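Long-range contacts in separin (Saccharomyces cerevisiae, PDB 5U1T), which cleaves the MCD1/SCC1 subunit of cohesin at the onset of anaphase, acting as a caspase-like cysteine protease that securin holds inactive until then: residues A[438-443]-A[483-488]; A[394-399]-A[413-418]. One frame throughout, in Å; residues are numbered along the deposited sequence.

Interaction 1: residues A[438-443]-A[483-488]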
ATOM      1  N   PHE A 438      -6.274  34.993  18.651  1.00 58.96           N
ATOM      2  CA  PHE A 438      -4.981  35.532  18.282  1.00 57.98           C
ATOM      3  C   PHE A 438      -4.736  35.304  16.801  1.00 60.66           C
ATOM      4  O   PHE A 438      -4.018  36.067  16.155  1.00 64.22           O
ATOM      5  CB  PHE A 438      -3.869  34.929  19.146  1.00 56.66           C
ATOM      6  CG  PHE A 438      -3.417  35.843  20.290  1.00 61.97           C
ATOM      7  CD1 PHE A 438      -2.396  36.774  20.104  1.00 60.50           C
ATOM      8  CD2 PHE A 438      -4.015  35.771  21.537  1.00 65.58           C
ATOM      9  CE1 PHE A 438      -1.978  37.599  21.137  1.00 63.04           C
ATOM     10  CE2 PHE A 438      -3.602  36.598  22.577  1.00 62.60           C
ATOM     11  CZ  PHE A 438      -2.584  37.514  22.376  1.00 63.29           C
ATOM     12  N   GLU A 439      -5.369  34.275  16.251  1.00 66.14           N
ATOM     13  CA  GLU A 439      -5.394  34.117  14.810  1.00 66.86           C
ATOM     14  C   GLU A 439      -5.985  35.372  14.155  1.00 66.72           C
ATOM     15  O   GLU A 439      -5.417  35.898  13.204  1.00 67.03           O
ATOM     16  CB  GLU A 439      -6.186  32.880  14.408  1.00 65.06           C
ATOM     17  CG  GLU A 439      -6.194  32.644  12.921  1.00 74.30           C
ATOM     18  CD  GLU A 439      -6.554  31.213  12.567  1.00 76.11           C
ATOM     19  OE1 GLU A 439      -7.384  30.618  13.291  1.00 73.68           O
ATOM     20  OE2 GLU A 439      -6.006  30.676  11.573  1.00 79.00           O
ATOM     21  N   LYS A 440      -7.101  35.874  14.673  1.00 69.49           N
ATOM     22  CA  LYS A 440      -7.751  37.008  14.024  1.00 65.66           C
ATOM     23  C   LYS A 440      -6.945  38.298  14.222  1.00 66.31           C
ATOM     24  O   LYS A 440      -6.832  39.088  13.283  1.00 68.46           O
ATOM     25  CB  LYS A 440      -9.196  37.173  14.522  1.00 64.43           C
ATOM     26  CG  LYS A 440     -10.016  35.871  14.451  1.00 78.34           C
ATOM     27  CD  LYS A 440     -11.440  36.026  13.853  1.00 83.76           C
ATOM     28  CE  LYS A 440     -11.876  34.733  13.119  1.00 91.65           C
ATOM     29  NZ  LYS A 440     -13.214  34.844  12.394  1.00 99.86           N
ATOM     30  N   PHE A 441      -6.382  38.504  15.422  1.00 65.88           N
ATOM     31  CA  PHE A 441      -5.454  39.623  15.677  1.00 59.57           C
ATOM     32  C   PHE A 441      -4.310  39.614  14.666  1.00 63.06           C
ATOM     33  O   PHE A 441      -4.119  40.582  13.929  1.00 65.39           O
ATOM     34  CB  PHE A 441      -4.843  39.575  17.093  1.00 59.65           C
ATOM     35  CG  PHE A 441      -5.852  39.508  18.207  1.00 59.91           C
ATOM     36  CD1 PHE A 441      -7.156  39.946  18.028  1.00 57.33           C
ATOM     37  CD2 PHE A 441      -5.485  39.007  19.444  1.00 57.98           C
ATOM     38  CE1 PHE A 441      -8.067  39.868  19.055  1.00 55.19           C
ATOM     39  CE2 PHE A 441      -6.399  38.930  20.475  1.00 59.79           C
ATOM     40  CZ  PHE A 441      -7.689  39.357  20.276  1.00 58.30           C
ATOM     41  N   ILE A 442      -3.561  38.506  14.643  1.00 65.19           N
ATOM     42  CA  ILE A 442      -2.380  38.384  13.798  1.00 62.60           C
ATOM     43  C   ILE A 442      -2.731  38.726  12.368  1.00 60.05           C
ATOM     44  O   ILE A 442      -2.053  39.523  11.729  1.00 65.19           O
ATOM     45  CB  ILE A 442      -1.766  36.983  13.874  1.00 58.74           C
ATOM     46  CG1 ILE A 442      -1.208  36.752  15.274  1.00 54.26           C
ATOM     47  CG2 ILE A 442      -0.646  36.845  12.859  1.00 56.71           C
ATOM     48  CD1 ILE A 442      -0.777  35.343  15.537  1.00 61.99           C
ATOM     49  N   SER A 443      -3.830  38.164  11.893  1.00 63.85           N
ATOM     50  CA  SER A 443      -4.346  38.489  10.580  1.00 65.73           C
ATOM     51  C   SER A 443      -4.573  39.985  10.387  1.00 64.36           C
ATOM     52  O   SER A 443      -4.391  40.496   9.289  1.00 70.20           O
ATOM     53  CB  SER A 443      -5.647  37.737  10.343  1.00 72.42           C
ATOM     54  OG  SER A 443      -5.413  36.339  10.375  1.00 77.09           O
ATOM     55  N   HIS A 483      -2.711  27.631  13.509  1.00 64.22           N
ATOM     56  CA  HIS A 483      -3.586  28.791  13.336  1.00 66.54           C
ATOM     57  C   HIS A 483      -2.880  30.147  13.321  1.00 64.70           C
ATOM     58  O   HIS A 483      -3.479  31.146  12.912  1.00 68.41           O
ATOM     59  CB  HIS A 483      -4.648  28.818  14.434  1.00 65.66           C
ATOM     60  CG  HIS A 483      -5.555  27.628  14.428  1.00 70.69           C
ATOM     61  ND1 HIS A 483      -6.848  27.677  13.948  1.00 75.69           N
ATOM     62  CD2 HIS A 483      -5.363  26.356  14.852  1.00 69.84           C
ATOM     63  CE1 HIS A 483      -7.410  26.489  14.077  1.00 69.55           C
ATOM     64  NE2 HIS A 483      -6.530  25.668  14.621  1.00 70.39           N
ATOM     65  N   CYS A 484      -1.627  30.186  13.778  1.00 63.56           N
ATOM     66  CA  CYS A 484      -0.946  31.453  14.027  1.00 59.46           C
ATOM     67  C   CYS A 484       0.447  31.532  13.422  1.00 61.62           C
ATOM     68  O   CYS A 484       0.735  32.468  12.679  1.00 64.24           O
ATOM     69  CB  CYS A 484      -0.857  31.720  15.530  1.00 57.30           C
ATOM     70  SG  CYS A 484      -2.444  32.069  16.332  1.00 63.70           S
ATOM     71  N   PHE A 485       1.306  30.570  13.740  1.00 59.12           N
ATOM     72  CA  PHE A 485       2.702  30.602  13.305  1.00 52.77           C
ATOM     73  C   PHE A 485       2.830  30.628  11.793  1.00 53.19           C
ATOM     74  O   PHE A 485       3.644  31.356  11.249  1.00 56.84           O
ATOM     75  CB  PHE A 485       3.457  29.407  13.876  1.00 58.09           C
ATOM     76  CG  PHE A 485       4.872  29.302  13.413  1.00 54.33           C
ATOM     77  CD1 PHE A 485       5.857  30.074  13.982  1.00 51.59           C
ATOM     78  CD2 PHE A 485       5.225  28.402  12.417  1.00 60.42           C
ATOM     79  CE1 PHE A 485       7.164  29.970  13.562  1.00 52.59           C
ATOM     80  CE2 PHE A 485       6.529  28.285  11.991  1.00 55.78           C
ATOM     81  CZ  PHE A 485       7.503  29.077  12.556  1.00 56.63           C
ATOM     82  N   THR A 486       2.004  29.844  11.117  1.00 61.34           N
ATOM     83  CA  THR A 486       2.056  29.699   9.655  1.00 64.90           C
ATOM     84  C   THR A 486       1.690  30.989   8.906  1.00 66.83           C
ATOM     85  O   THR A 486       2.083  31.194   7.753  1.00 67.77           O
ATOM     86  CB  THR A 486       1.112  28.594   9.203  1.00 65.73           C
ATOM     87  OG1 THR A 486      -0.194  28.871   9.732  1.00 71.36           O
ATOM     88  CG2 THR A 486       1.594  27.234   9.703  1.00 58.81           C
ATOM     89  N   ARG A 487       0.942  31.857   9.582  1.00 72.68           N
ATOM     90  CA  ARG A 487       0.615  33.184   9.065  1.00 69.22           C
ATOM     91  C   ARG A 487       1.794  34.152   9.117  1.00 67.15           C
ATOM     92  O   ARG A 487       1.729  35.243   8.566  1.00 66.47           O
ATOM     93  CB  ARG A 487      -0.548  33.778   9.852  1.00 56.73           C
ATOM     94  CG  ARG A 487      -1.675  32.813  10.012  1.00 67.14           C
ATOM     95  CD  ARG A 487      -2.801  33.425  10.778  1.00 72.23           C
ATOM     96  NE  ARG A 487      -3.767  34.066   9.894  1.00 80.04           N
ATOM     97  CZ  ARG A 487      -4.643  33.399   9.149  1.00 84.09           C
ATOM     98  NH1 ARG A 487      -4.655  32.062   9.178  1.00 83.19           N
ATOM     99  NH2 ARG A 487      -5.498  34.065   8.370  1.00 84.87           N
ATOM    100  N   LEU A 488       2.866  33.771   9.795  1.00 67.79           N
ATOM    101  CA  LEU A 488       3.980  34.695   9.948  1.00 61.15           C
ATOM    102  C   LEU A 488       4.907  34.619   8.766  1.00 65.72           C
ATOM    103  O   LEU A 488       5.712  35.522   8.548  1.00 74.57           O
ATOM    104  CB  LEU A 488       4.752  34.405  11.222  1.00 61.74           C
ATOM    105  CG  LEU A 488       3.911  34.505  12.482  1.00 61.32           C
ATOM    106  CD1 LEU A 488       4.745  33.988  13.626  1.00 55.83           C
ATOM    107  CD2 LEU A 488       3.453  35.934  12.700  1.00 58.13           C
TER
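In separase's helical region, the last turns of helix 470-485, including a wider pi-type turn, and the residues that follow, R487 and L488, pack on helix 431-444 through E439, I442 and S443. E439 has CG anti to the backbone N (chi1 -178°) and an extended chain, which carries the carboxylate across to H483 and R487. H483 ND1 donates to E439 OE1 at 3.1 Å, on the syn side but 35° out of the carboxylate plane, while the oxygen lies close to the imidazole plane. E439 OE2 forms a salt bridge with R487 NH1 at 3.1 Å; the two flat groups stand nearly perpendicular, and no N-H is aimed at the oxygen. R487 also reaches S443 OG through NE (2.8 Å) and NH2 (3.0 Å), both weak, bent bonds, and S443 OG donates to E439 O. The salt bridge, the two weak bonds and E439 CG, over one guanidinium face, are likely to restrict the group's rotation. Beside this polar group, I442 CD1 sits 3.6 Å from C484 CB, and I442 CG2 meets L488 CD2. C484 and L488 also lean on F455 of helix 448-458; F438 packs on I454 and L458 there and turns its ring toward helix 408-425.

Interaction 2: residues A[394-399]-A[413-418]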
ATOM      1  N   ILE A 394     -14.891  44.182  25.959  1.00 81.12           N
ATOM      2  CA  ILE A 394     -13.970  45.318  25.957  1.00 77.88           C
ATOM      3  C   ILE A 394     -12.735  45.015  25.124  1.00 75.32           C
ATOM      4  O   ILE A 394     -12.158  45.915  24.516  1.00 72.85           O
ATOM      5  CB  ILE A 394     -13.551  45.706  27.393  1.00 76.86           C
ATOM      6  CG1 ILE A 394     -14.801  45.879  28.242  1.00 77.25           C
ATOM      7  CG2 ILE A 394     -12.714  46.986  27.404  1.00 70.14           C
ATOM      8  CD1 ILE A 394     -14.530  46.377  29.598  1.00 82.94           C
ATOM      9  N   ILE A 395     -12.340  43.745  25.097  1.00 77.94           N
ATOM     10  CA  ILE A 395     -11.308  43.275  24.180  1.00 71.84           C
ATOM     11  C   ILE A 395     -11.778  43.444  22.744  1.00 68.70           C
ATOM     12  O   ILE A 395     -11.006  43.840  21.867  1.00 72.36           O
ATOM     13  CB  ILE A 395     -10.953  41.796  24.426  1.00 73.42           C
ATOM     14  CG1 ILE A 395     -10.432  41.620  25.849  1.00 70.02           C
ATOM     15  CG2 ILE A 395      -9.915  41.318  23.424  1.00 71.56           C
ATOM     16  CD1 ILE A 395     -10.085  40.216  26.186  1.00 66.81           C
ATOM     17  N   SER A 396     -13.056  43.156  22.516  1.00 72.41           N
ATOM     18  CA  SER A 396     -13.636  43.277  21.185  1.00 72.69           C
ATOM     19  C   SER A 396     -13.583  44.725  20.690  1.00 74.54           C
ATOM     20  O   SER A 396     -13.170  44.986  19.558  1.00 76.06           O
ATOM     21  CB  SER A 396     -15.079  42.756  21.173  1.00 78.11           C
ATOM     22  OG  SER A 396     -15.119  41.345  21.022  1.00 77.73           O
ATOM     23  N   VAL A 397     -13.983  45.669  21.540  1.00 75.46           N
ATOM     24  CA  VAL A 397     -14.022  47.069  21.136  1.00 75.35           C
ATOM     25  C   VAL A 397     -12.611  47.579  20.849  1.00 72.13           C
ATOM     26  O   VAL A 397     -12.385  48.265  19.855  1.00 71.75           O
ATOM     27  CB  VAL A 397     -14.715  47.938  22.201  1.00 79.27           C
ATOM     28  CG1 VAL A 397     -14.616  49.425  21.853  1.00 74.25           C
ATOM     29  CG2 VAL A 397     -16.166  47.519  22.320  1.00 76.58           C
ATOM     30  N   LEU A 398     -11.661  47.211  21.699  1.00 71.83           N
ATOM     31  CA  LEU A 398     -10.263  47.549  21.463  1.00 71.36           C
ATOM     32  C   LEU A 398      -9.802  47.010  20.116  1.00 72.89           C
ATOM     33  O   LEU A 398      -9.144  47.722  19.353  1.00 69.22           O
ATOM     34  CB  LEU A 398      -9.370  47.007  22.586  1.00 72.41           C
ATOM     35  CG  LEU A 398      -9.310  47.809  23.889  1.00 63.30           C
ATOM     36  CD1 LEU A 398      -8.591  47.014  24.949  1.00 60.33           C
ATOM     37  CD2 LEU A 398      -8.615  49.130  23.646  1.00 64.86           C
ATOM     38  N   PHE A 399     -10.157  45.762  19.815  1.00 72.02           N
ATOM     39  CA  PHE A 399      -9.741  45.161  18.559  1.00 70.38           C
ATOM     40  C   PHE A 399     -10.298  45.908  17.358  1.00 69.66           C
ATOM     41  O   PHE A 399      -9.618  46.085  16.348  1.00 69.01           O
ATOM     42  CB  PHE A 399     -10.169  43.705  18.467  1.00 71.83           C
ATOM     43  CG  PHE A 399     -10.009  43.140  17.093  1.00 71.24           C
ATOM     44  CD1 PHE A 399      -8.750  42.801  16.617  1.00 73.49           C
ATOM     45  CD2 PHE A 399     -11.102  42.984  16.258  1.00 72.13           C
ATOM     46  CE1 PHE A 399      -8.585  42.292  15.332  1.00 73.83           C
ATOM     47  CE2 PHE A 399     -10.945  42.478  14.979  1.00 75.82           C
ATOM     48  CZ  PHE A 399      -9.682  42.135  14.515  1.00 72.83           C
ATOM     49  N   LYS A 413      -2.597  46.566  22.556  1.00 60.42           N
ATOM     50  CA  LYS A 413      -3.393  46.697  23.767  1.00 63.94           C
ATOM     51  C   LYS A 413      -4.454  45.594  23.834  1.00 59.89           C
ATOM     52  O   LYS A 413      -4.761  45.064  24.899  1.00 60.99           O
ATOM     53  CB  LYS A 413      -4.039  48.082  23.853  1.00 69.39           C
ATOM     54  CG  LYS A 413      -4.240  48.553  25.288  1.00 67.33           C
ATOM     55  CD  LYS A 413      -5.161  49.748  25.387  1.00 73.91           C
ATOM     56  CE  LYS A 413      -5.322  50.224  26.852  1.00 77.29           C
ATOM     57  NZ  LYS A 413      -5.774  49.104  27.754  1.00 72.13           N
ATOM     58  N   THR A 414      -4.994  45.237  22.680  1.00 64.46           N
ATOM     59  CA  THR A 414      -5.977  44.169  22.588  1.00 64.68           C
ATOM     60  C   THR A 414      -5.398  42.805  22.988  1.00 62.95           C
ATOM     61  O   THR A 414      -5.943  42.130  23.864  1.00 63.76           O
ATOM     62  CB  THR A 414      -6.544  44.088  21.160  1.00 68.05           C
ATOM     63  OG1 THR A 414      -7.209  45.322  20.850  1.00 69.74           O
ATOM     64  CG2 THR A 414      -7.515  42.899  21.013  1.00 62.54           C
ATOM     65  N   ALA A 415      -4.305  42.406  22.337  1.00 60.84           N
ATOM     66  CA  ALA A 415      -3.582  41.180  22.664  1.00 56.01           C
ATOM     67  C   ALA A 415      -3.334  41.039  24.160  1.00 61.49           C
ATOM     68  O   ALA A 415      -3.621  40.007  24.769  1.00 63.05           O
ATOM     69  CB  ALA A 415      -2.251  41.142  21.911  1.00 63.45           C
ATOM     70  N   ASN A 416      -2.800  42.090  24.762  1.00 62.14           N
ATOM     71  CA  ASN A 416      -2.435  42.014  26.163  1.00 56.74           C
ATOM     72  C   ASN A 416      -3.627  41.867  27.090  1.00 57.47           C
ATOM     73  O   ASN A 416      -3.546  41.168  28.089  1.00 53.10           O
ATOM     74  CB  ASN A 416      -1.620  43.225  26.558  1.00 61.12           C
ATOM     75  CG  ASN A 416      -0.618  42.902  27.623  1.00 59.05           C
ATOM     76  OD1 ASN A 416      -0.164  41.768  27.738  1.00 52.67           O
ATOM     77  ND2 ASN A 416      -0.276  43.894  28.428  1.00 60.85           N
ATOM     78  N   LEU A 417      -4.736  42.513  26.759  1.00 59.02           N
ATOM     79  CA  LEU A 417      -5.923  42.390  27.588  1.00 59.74           C
ATOM     80  C   LEU A 417      -6.455  40.974  27.504  1.00 64.58           C
ATOM     81  O   LEU A 417      -6.936  40.414  28.495  1.00 61.55           O
ATOM     82  CB  LEU A 417      -6.991  43.386  27.165  1.00 63.02           C
ATOM     83  CG  LEU A 417      -8.187  43.469  28.108  1.00 65.17           C
ATOM     84  CD1 LEU A 417      -7.711  43.635  29.519  1.00 59.48           C
ATOM     85  CD2 LEU A 417      -9.071  44.617  27.706  1.00 66.44           C
ATOM     86  N   GLU A 418      -6.368  40.410  26.299  1.00 66.77           N
ATOM     87  CA  GLU A 418      -6.696  39.013  26.055  1.00 63.77           C
ATOM     88  C   GLU A 418      -5.869  38.118  26.972  1.00 61.69           C
ATOM     89  O   GLU A 418      -6.413  37.309  27.724  1.00 61.36           O
ATOM     90  CB  GLU A 418      -6.452  38.661  24.580  1.00 71.14           C
ATOM     91  CG  GLU A 418      -6.953  37.296  24.167  1.00 72.56           C
ATOM     92  CD  GLU A 418      -8.384  37.038  24.643  1.00 75.00           C
ATOM     93  OE1 GLU A 418      -9.319  37.744  24.190  1.00 76.91           O
ATOM     94  OE2 GLU A 418      -8.574  36.126  25.483  1.00 79.88           O
TER
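T414 and L398 meet where the two backbones come nearest, their CA atoms 5.6 Å apart. T414 OG1 lies against L398 CB, yet its hydrogen bond runs within its own helix, to F410 O. With OG1 anti to the carbonyl carbon (chi1 -62°), the CG2 methyl of T414 reaches F399 CB and I395 CG2, each at 3.8 Å. One turn on, L417 fits between two side chains: its CG meets I395 CG1 at 3.7 Å, and its CD2 touches L398 CD1 at the same distance, those two leucines crossing at about a right angle. This is an antiparallel helical hairpin, helix 388-404 returning as helix 408-425, with local axes 8.9 Å apart and 164° between their directions. I395 CD1 ends against E418, touching OE1 and lying 3.6 Å from CA. Cutting I395 back to an alanine is likely to open a gap beside L417 and T414 and leave the carboxylate end of E418 without the methyl beside it. E418 OE1 is engaged further out, in a salt bridge with K437. On the other flank L398 CD2 rests on K413 CD, and L375 of helix 365-384 backs L398. S396, V397 and F399 also pack on apolar side chains of the other protein chain in the assembly.

Overall arrangement
Interactions 2 and 1 follow one another along the chain, their centres about 16 Å apart. Helix 431-444 joins them, offering E439, I442 and S443 to interaction 1 while F438 and F441 face interaction 2. F441 CD1 lies 3.6 Å from F399 CD1, and F441 CZ lies 3.6 Å from T414 CG2. F438 CZ comes equally near A415 O, and F438 CE2 packs on E418 CG at 3.8 Å. Helices 388-404, 408-425 and 431-444 are consecutive; helix 448-458 then intervenes before 470-485, which returns to helix 431-444. The centre of interaction 1 is about 37 Å and that of interaction 2 about 51 Å from the centre of the chain, on the same side, away from C1497, the probable catalytic cysteine.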